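Local coordinates for protein purine nucleoside phosphorylase (Anopheles gambiae, PDB 2P4S) that catalyses the phosphate-dependent cleavage of inosine, guanosine and their 2'-deoxy forms to free purine base and pentose 1-phosphate in purine salvage, working as a homotrimer, at residues A[257-262]-A[361-366]; A[90-95]-A[235-240]. All blocks are in the same frame, centred on the assembly; numbering follows the deposited sequence.

Contact 1 of 2, residues A[257-262]-A[361-366]; sequences QQAKVI and SRIVKH
Gln258 lays its side chain over one face of the His366 imidazole. Its CG sits 3.5 Å from the ring centroid, a CH-pi contact over the face displaced toward the CG–ND1 side, and the carboxamide continues the overlap with its plane 9° from that of the ring. A bend at chi2 (58°) lays the amide over the ND1–CE1 side of the ring. The amide also reaches across through a water, which accepts from Gln258 NE2 at 3.0 Å and donates to Arg362 O at 2.9 Å, tying the glutamine to a backbone carbonyl of the other helix. Deeper in, Ile262 points its CD1 at Ile363, 3.7 Å from Ile363 CG1, the two side chains crossing at about a right angle. Ile262 CG1 and CG2 lie against the aliphatic base of Arg362, with CG1 3.9 Å from Arg362 CB. Ala259 CB adds a looser contact with Ile363 CD1. Beyond CB the Arg362 chain runs extended; its NE is salt-bridged to Glu358 of the same helix, and its NH1 is hydrogen-bonded to Gln265, at the end of helix 253-265, a further polar tie between the helices. Ala259 and Ile262 also touch Phe359 of helix 353-370, and Ala259 meets Leu216 of strand 214-221. The segment axes come within 10.0 Å at 132°. The arrangement is helix-on-helix packing outside the central mixed sheet of the phosphorylase fold, joining helix 253-265 to the C-terminal helix 353-370.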
loop_
_atom_site.group_PDB
_atom_site.type_symbol
_atom_site.label_atom_id
_atom_site.label_comp_id
_atom_site.label_asym_id
_atom_site.label_seq_id
_atom_site.Cartn_x
_atom_site.Cartn_y
_atom_site.Cartn_z
ATOM N N GLN A 257 -5.316 -25.285 18.276
ATOM C CA GLN A 257 -4.972 -26.580 18.914
ATOM C C GLN A 257 -6.112 -27.628 18.786
ATOM O O GLN A 257 -5.865 -28.798 18.437
ATOM C CB GLN A 257 -4.530 -26.376 20.392
ATOM C CG GLN A 257 -3.861 -27.656 21.061
ATOM C CD GLN A 257 -2.629 -28.127 20.248
ATOM O OE1 GLN A 257 -1.751 -27.312 19.954
ATOM N NE2 GLN A 257 -2.603 -29.404 19.827
ATOM N N GLN A 258 -7.364 -27.220 19.018
ATOM C CA GLN A 258 -8.498 -28.172 18.899
ATOM C C GLN A 258 -8.670 -28.687 17.449
ATOM O O GLN A 258 -8.923 -29.880 17.204
ATOM C CB GLN A 258 -9.799 -27.561 19.479
ATOM C CG GLN A 258 -11.031 -28.499 19.441
ATOM C CD GLN A 258 -10.828 -29.849 20.197
ATOM O OE1 GLN A 258 -9.924 -29.984 21.028
ATOM N NE2 GLN A 258 -11.686 -30.846 19.897
ATOM N N ALA A 259 -8.517 -27.780 16.488
ATOM C CA ALA A 259 -8.461 -28.109 15.046
ATOM C C ALA A 259 -7.453 -29.200 14.694
ATOM O O ALA A 259 -7.716 -30.079 13.854
ATOM C CB ALA A 259 -8.176 -26.810 14.231
ATOM N N LYS A 260 -6.292 -29.161 15.327
ATOM C CA LYS A 260 -5.286 -30.187 15.091
ATOM C C LYS A 260 -5.734 -31.555 15.653
ATOM O O LYS A 260 -5.432 -32.594 15.083
ATOM C CB LYS A 260 -3.942 -29.775 15.686
ATOM C CG LYS A 260 -3.285 -28.565 15.044
ATOM C CD LYS A 260 -2.114 -28.038 15.897
ATOM C CE LYS A 260 -1.359 -26.947 15.162
ATOM N NZ LYS A 260 -0.232 -26.277 15.964
ATOM N N VAL A 261 -6.447 -31.528 16.775
ATOM C CA VAL A 261 -7.041 -32.715 17.381
ATOM C C VAL A 261 -8.188 -33.274 16.519
ATOM O O VAL A 261 -8.220 -34.493 16.247
ATOM C CB VAL A 261 -7.549 -32.397 18.809
ATOM C CG1 VAL A 261 -8.266 -33.614 19.402
ATOM C CG2 VAL A 261 -6.370 -31.948 19.720
ATOM N N ILE A 262 -9.083 -32.384 16.052
ATOM C CA ILE A 262 -10.121 -32.744 15.113
ATOM C C ILE A 262 -9.535 -33.307 13.818
ATOM O O ILE A 262 -10.017 -34.307 13.294
ATOM C CB ILE A 262 -11.046 -31.488 14.796
ATOM C CG1 ILE A 262 -11.803 -31.033 16.064
ATOM C CG2 ILE A 262 -11.911 -31.756 13.563
ATOM C CD1 ILE A 262 -12.164 -29.515 16.111
ATOM N N SER A 361 -17.977 -28.145 11.765
ATOM C CA SER A 361 -18.987 -28.605 12.711
ATOM C C SER A 361 -18.397 -29.037 14.068
ATOM O O SER A 361 -18.909 -28.677 15.137
ATOM C CB SER A 361 -19.749 -29.745 12.017
ATOM O OG SER A 361 -20.697 -30.267 12.876
ATOM N N ARG A 362 -17.279 -29.757 14.032
ATOM C CA ARG A 362 -16.521 -30.063 15.256
ATOM C C ARG A 362 -15.885 -28.873 15.976
ATOM O O ARG A 362 -15.879 -28.865 17.207
ATOM C CB ARG A 362 -15.523 -31.169 14.997
ATOM C CG ARG A 362 -16.230 -32.421 14.615
ATOM C CD ARG A 362 -15.392 -33.639 14.729
ATOM N NE ARG A 362 -16.143 -34.798 14.227
ATOM C CZ ARG A 362 -15.875 -36.065 14.543
ATOM N NH1 ARG A 362 -14.848 -36.350 15.346
ATOM N NH2 ARG A 362 -16.611 -37.051 14.027
ATOM N N ILE A 363 -15.370 -27.865 15.238
ATOM C CA ILE A 363 -14.939 -26.597 15.883
ATOM C C ILE A 363 -16.055 -25.846 16.591
ATOM O O ILE A 363 -15.882 -25.390 17.720
ATOM C CB ILE A 363 -14.160 -25.618 14.925
ATOM C CG1 ILE A 363 -12.677 -26.027 14.866
ATOM C CG2 ILE A 363 -14.146 -24.165 15.465
ATOM C CD1 ILE A 363 -12.380 -26.649 13.555
ATOM N N VAL A 364 -17.192 -25.707 15.928
ATOM C CA VAL A 364 -18.345 -25.005 16.513
ATOM C C VAL A 364 -18.827 -25.769 17.766
ATOM O O VAL A 364 -19.179 -25.155 18.808
ATOM C CB VAL A 364 -19.485 -24.878 15.440
ATOM C CG1 VAL A 364 -20.815 -24.445 16.084
ATOM C CG2 VAL A 364 -19.071 -23.919 14.352
ATOM N N LYS A 365 -18.853 -27.104 17.657
ATOM C CA LYS A 365 -19.201 -27.954 18.800
ATOM C C LYS A 365 -18.251 -27.732 19.986
ATOM O O LYS A 365 -18.696 -27.635 21.119
ATOM C CB LYS A 365 -19.253 -29.415 18.363
ATOM C CG LYS A 365 -19.286 -30.463 19.513
ATOM C CD LYS A 365 -18.883 -31.854 18.938
ATOM C CE LYS A 365 -19.420 -33.007 19.821
ATOM N NZ LYS A 365 -18.541 -33.252 21.002
ATOM N N HIS A 366 -16.958 -27.575 19.726
ATOM C CA HIS A 366 -16.017 -27.242 20.772
ATOM C C HIS A 366 -16.275 -25.842 21.440
ATOM O O HIS A 366 -16.267 -25.689 22.684
ATOM C CB HIS A 366 -14.577 -27.357 20.236
ATOM C CG HIS A 366 -13.529 -27.101 21.283
ATOM N ND1 HIS A 366 -13.194 -28.037 22.243
ATOM C CD2 HIS A 366 -12.780 -26.001 21.545
ATOM C CE1 HIS A 366 -12.258 -27.527 23.031
ATOM N NE2 HIS A 366 -11.997 -26.293 22.629
HETATM O O HOH W 1 -14.479 -30.794 18.898
#

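Contact 2 of 2, residues A[90-95]-A[235-240]; sequences YTYDTL and PNDERF
Asp237 OD2, which lies 3.5 Å from Tyr92 CB, is held by Arg239 NH2 at 2.8 Å and by a water that donates to it. That water accepts from Tyr92 N and so bridges the first turn of helix 92-105 to the loop. The salt bridge is side-on: NH2 takes OD2 and NE takes OD1, each through the syn lone pair of its oxygen, with OD2 only 1° out of the guanidinium plane. The anti lone pair of OD1 accepts from Arg239 N at 3.0 Å, closing an Asx turn. Carboxylate and guanidinium are thus held nearly coplanar, and the guanidinium turns a face to Tyr92. It stacks on the tyrosine ring with centres 4.0 Å apart and planes at 15°, with Tyr92 CB under the same face, near NH2, while Arg239 CD stands almost directly over the ring centroid, a CH-pi contact. The bend at chi3 (-72°) turns the guanidinium from its aliphatic stem toward the CG–CD2 side of the ring. Asp93 OD1, lying well out of the guanidinium plane, adds a longer-range opposite charge. Tyr92 CD1 in turn sits over a face of Phe240, 3.5 Å from its CZ, and Leu95 CD1 approaches the same CZ at 3.6 Å. Leu95 continues inward onto Met183 and Leu190 of helix 178-191, and Phe240 makes a cation-pi contact with Arg186. The cation-pi contact of Arg239 with Tyr92 is off-centre, and pairing with Asp237 probably tempers the charge the ring meets, while the salt bridge keeps the guanidinium flat against Tyr92, with Phe240 and Leu95 supplying apolar contact at the start of the helix.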
loop_
_atom_site.group_PDB
_atom_site.type_symbol
_atom_site.label_atom_id
_atom_site.label_comp_id
_atom_site.label_asym_id
_atom_site.label_seq_id
_atom_site.Cartn_x
_atom_site.Cartn_y
_atom_site.Cartn_z
ATOM N N TYR A 90 -21.100 3.533 7.137
ATOM C CA TYR A 90 -21.756 2.601 8.121
ATOM C C TYR A 90 -21.551 3.065 9.556
ATOM O O TYR A 90 -20.515 2.797 10.172
ATOM C CB TYR A 90 -21.269 1.133 7.975
ATOM C CG TYR A 90 -21.774 0.437 6.731
ATOM C CD1 TYR A 90 -23.120 0.082 6.616
ATOM C CD2 TYR A 90 -20.914 0.166 5.649
ATOM C CE1 TYR A 90 -23.616 -0.523 5.453
ATOM C CE2 TYR A 90 -21.389 -0.451 4.474
ATOM C CZ TYR A 90 -22.750 -0.809 4.392
ATOM O OH TYR A 90 -23.267 -1.416 3.255
ATOM N N THR A 91 -22.560 3.741 10.094
ATOM C CA THR A 91 -22.575 4.128 11.494
ATOM C C THR A 91 -23.102 3.004 12.433
ATOM O O THR A 91 -23.761 2.057 11.986
ATOM C CB THR A 91 -23.402 5.428 11.670
ATOM O OG1 THR A 91 -23.374 5.815 13.045
ATOM C CG2 THR A 91 -24.862 5.224 11.267
ATOM N N TYR A 92 -22.832 3.127 13.733
ATOM C CA TYR A 92 -23.417 2.220 14.738
ATOM C C TYR A 92 -24.941 2.040 14.604
ATOM O O TYR A 92 -25.463 0.916 14.627
ATOM C CB TYR A 92 -23.098 2.705 16.147
ATOM C CG TYR A 92 -23.515 1.750 17.242
ATOM C CD1 TYR A 92 -22.636 0.759 17.694
ATOM C CD2 TYR A 92 -24.781 1.851 17.850
ATOM C CE1 TYR A 92 -23.005 -0.118 18.716
ATOM C CE2 TYR A 92 -25.157 0.981 18.871
ATOM C CZ TYR A 92 -24.264 0.002 19.295
ATOM O OH TYR A 92 -24.608 -0.859 20.304
ATOM N N ASP A 93 -25.639 3.161 14.449
ATOM C CA ASP A 93 -27.094 3.170 14.351
ATOM C C ASP A 93 -27.619 2.429 13.141
ATOM O O ASP A 93 -28.554 1.658 13.264
ATOM C CB ASP A 93 -27.623 4.611 14.426
ATOM C CG ASP A 93 -27.516 5.179 15.842
ATOM O OD1 ASP A 93 -27.889 4.448 16.797
ATOM O OD2 ASP A 93 -27.045 6.332 16.012
ATOM N N THR A 94 -27.015 2.657 11.982
ATOM C CA THR A 94 -27.337 1.896 10.791
ATOM C C THR A 94 -27.096 0.402 10.999
ATOM O O THR A 94 -27.909 -0.408 10.582
ATOM C CB THR A 94 -26.509 2.372 9.584
ATOM O OG1 THR A 94 -26.787 3.748 9.342
ATOM C CG2 THR A 94 -26.811 1.553 8.319
ATOM N N LEU A 95 -25.978 0.054 11.639
ATOM C CA LEU A 95 -25.605 -1.349 11.867
ATOM C C LEU A 95 -26.605 -2.015 12.804
ATOM O O LEU A 95 -27.043 -3.144 12.562
ATOM C CB LEU A 95 -24.143 -1.466 12.384
ATOM C CG LEU A 95 -23.101 -1.062 11.316
ATOM C CD1 LEU A 95 -21.697 -0.894 11.853
ATOM C CD2 LEU A 95 -23.107 -2.064 10.159
ATOM N N PRO A 235 -13.314 8.033 12.340
ATOM C CA PRO A 235 -13.723 8.133 13.760
ATOM C C PRO A 235 -13.945 6.758 14.421
ATOM O O PRO A 235 -14.475 5.845 13.793
ATOM C CB PRO A 235 -15.061 8.889 13.674
ATOM C CG PRO A 235 -14.889 9.797 12.439
ATOM C CD PRO A 235 -14.129 8.912 11.456
ATOM N N ASN A 236 -13.552 6.615 15.674
ATOM C CA ASN A 236 -13.779 5.350 16.390
ATOM C C ASN A 236 -15.022 5.449 17.290
ATOM O O ASN A 236 -15.153 6.412 18.060
ATOM C CB ASN A 236 -12.549 4.951 17.234
ATOM C CG ASN A 236 -12.787 3.665 18.027
ATOM O OD1 ASN A 236 -13.046 3.684 19.233
ATOM N ND2 ASN A 236 -12.755 2.553 17.340
ATOM N N ASP A 237 -15.925 4.475 17.179
ATOM C CA ASP A 237 -17.062 4.354 18.108
ATOM C C ASP A 237 -16.768 3.354 19.244
ATOM O O ASP A 237 -16.700 2.130 19.009
ATOM C CB ASP A 237 -18.341 3.959 17.335
ATOM C CG ASP A 237 -19.638 4.223 18.136
ATOM O OD1 ASP A 237 -19.700 3.922 19.355
ATOM O OD2 ASP A 237 -20.621 4.712 17.524
ATOM N N GLU A 238 -16.630 3.874 20.479
ATOM C CA GLU A 238 -16.241 3.064 21.645
ATOM C C GLU A 238 -17.275 1.999 21.991
ATOM O O GLU A 238 -16.987 1.066 22.706
ATOM C CB GLU A 238 -15.939 3.912 22.885
ATOM C CG GLU A 238 -15.313 5.274 22.615
ATOM C CD GLU A 238 -13.784 5.236 22.531
ATOM O OE1 GLU A 238 -13.199 4.452 23.342
ATOM O OE2 GLU A 238 -13.185 5.970 21.655
ATOM N N ARG A 239 -18.485 2.157 21.481
ATOM C CA ARG A 239 -19.521 1.131 21.592
ATOM C C ARG A 239 -19.146 -0.146 20.841
ATOM O O ARG A 239 -19.628 -1.238 21.195
ATOM C CB ARG A 239 -20.858 1.665 21.069
ATOM C CG ARG A 239 -21.459 2.850 21.885
ATOM C CD ARG A 239 -22.805 3.282 21.296
ATOM N NE ARG A 239 -22.607 3.976 20.019
ATOM C CZ ARG A 239 -23.531 4.710 19.405
ATOM N NH1 ARG A 239 -24.745 4.836 19.929
ATOM N NH2 ARG A 239 -23.259 5.297 18.262
ATOM N N PHE A 240 -18.300 -0.036 19.815
ATOM C CA PHE A 240 -17.685 -1.247 19.225
ATOM C C PHE A 240 -16.401 -1.657 19.926
ATOM O O PHE A 240 -16.245 -2.815 20.276
ATOM C CB PHE A 240 -17.443 -1.133 17.713
ATOM C CG PHE A 240 -18.690 -1.194 16.900
ATOM C CD1 PHE A 240 -19.498 -2.320 16.945
ATOM C CD2 PHE A 240 -19.034 -0.128 16.049
ATOM C CE1 PHE A 240 -20.661 -2.382 16.167
ATOM C CE2 PHE A 240 -20.187 -0.179 15.264
ATOM C CZ PHE A 240 -21.007 -1.305 15.320
HETATM O O HOH W 2 -20.810 5.098 15.036
#

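Contacts 1 and 2 share no element: helices 253-265 and 353-370 meet in one, the start of helix 92-105 and the loop 235-240 in the other. Their centres are 33 Å apart. Each combines buried apolar residues with a more exposed polar side. Contact 1 is tied between its segments by an amide-imidazole stack and a water, and Arg362 finds its salt bridge outside the segments; in contact 2 an arginine-aspartate salt bridge within the loop lies against the tyrosine. Both use one bridging water to a backbone atom. Contact 1 lies away from the annotated sites, whereas Leu95 of contact 2 comes within about 10 Å of the phosphate-site residue Phe170, side chain to side chain.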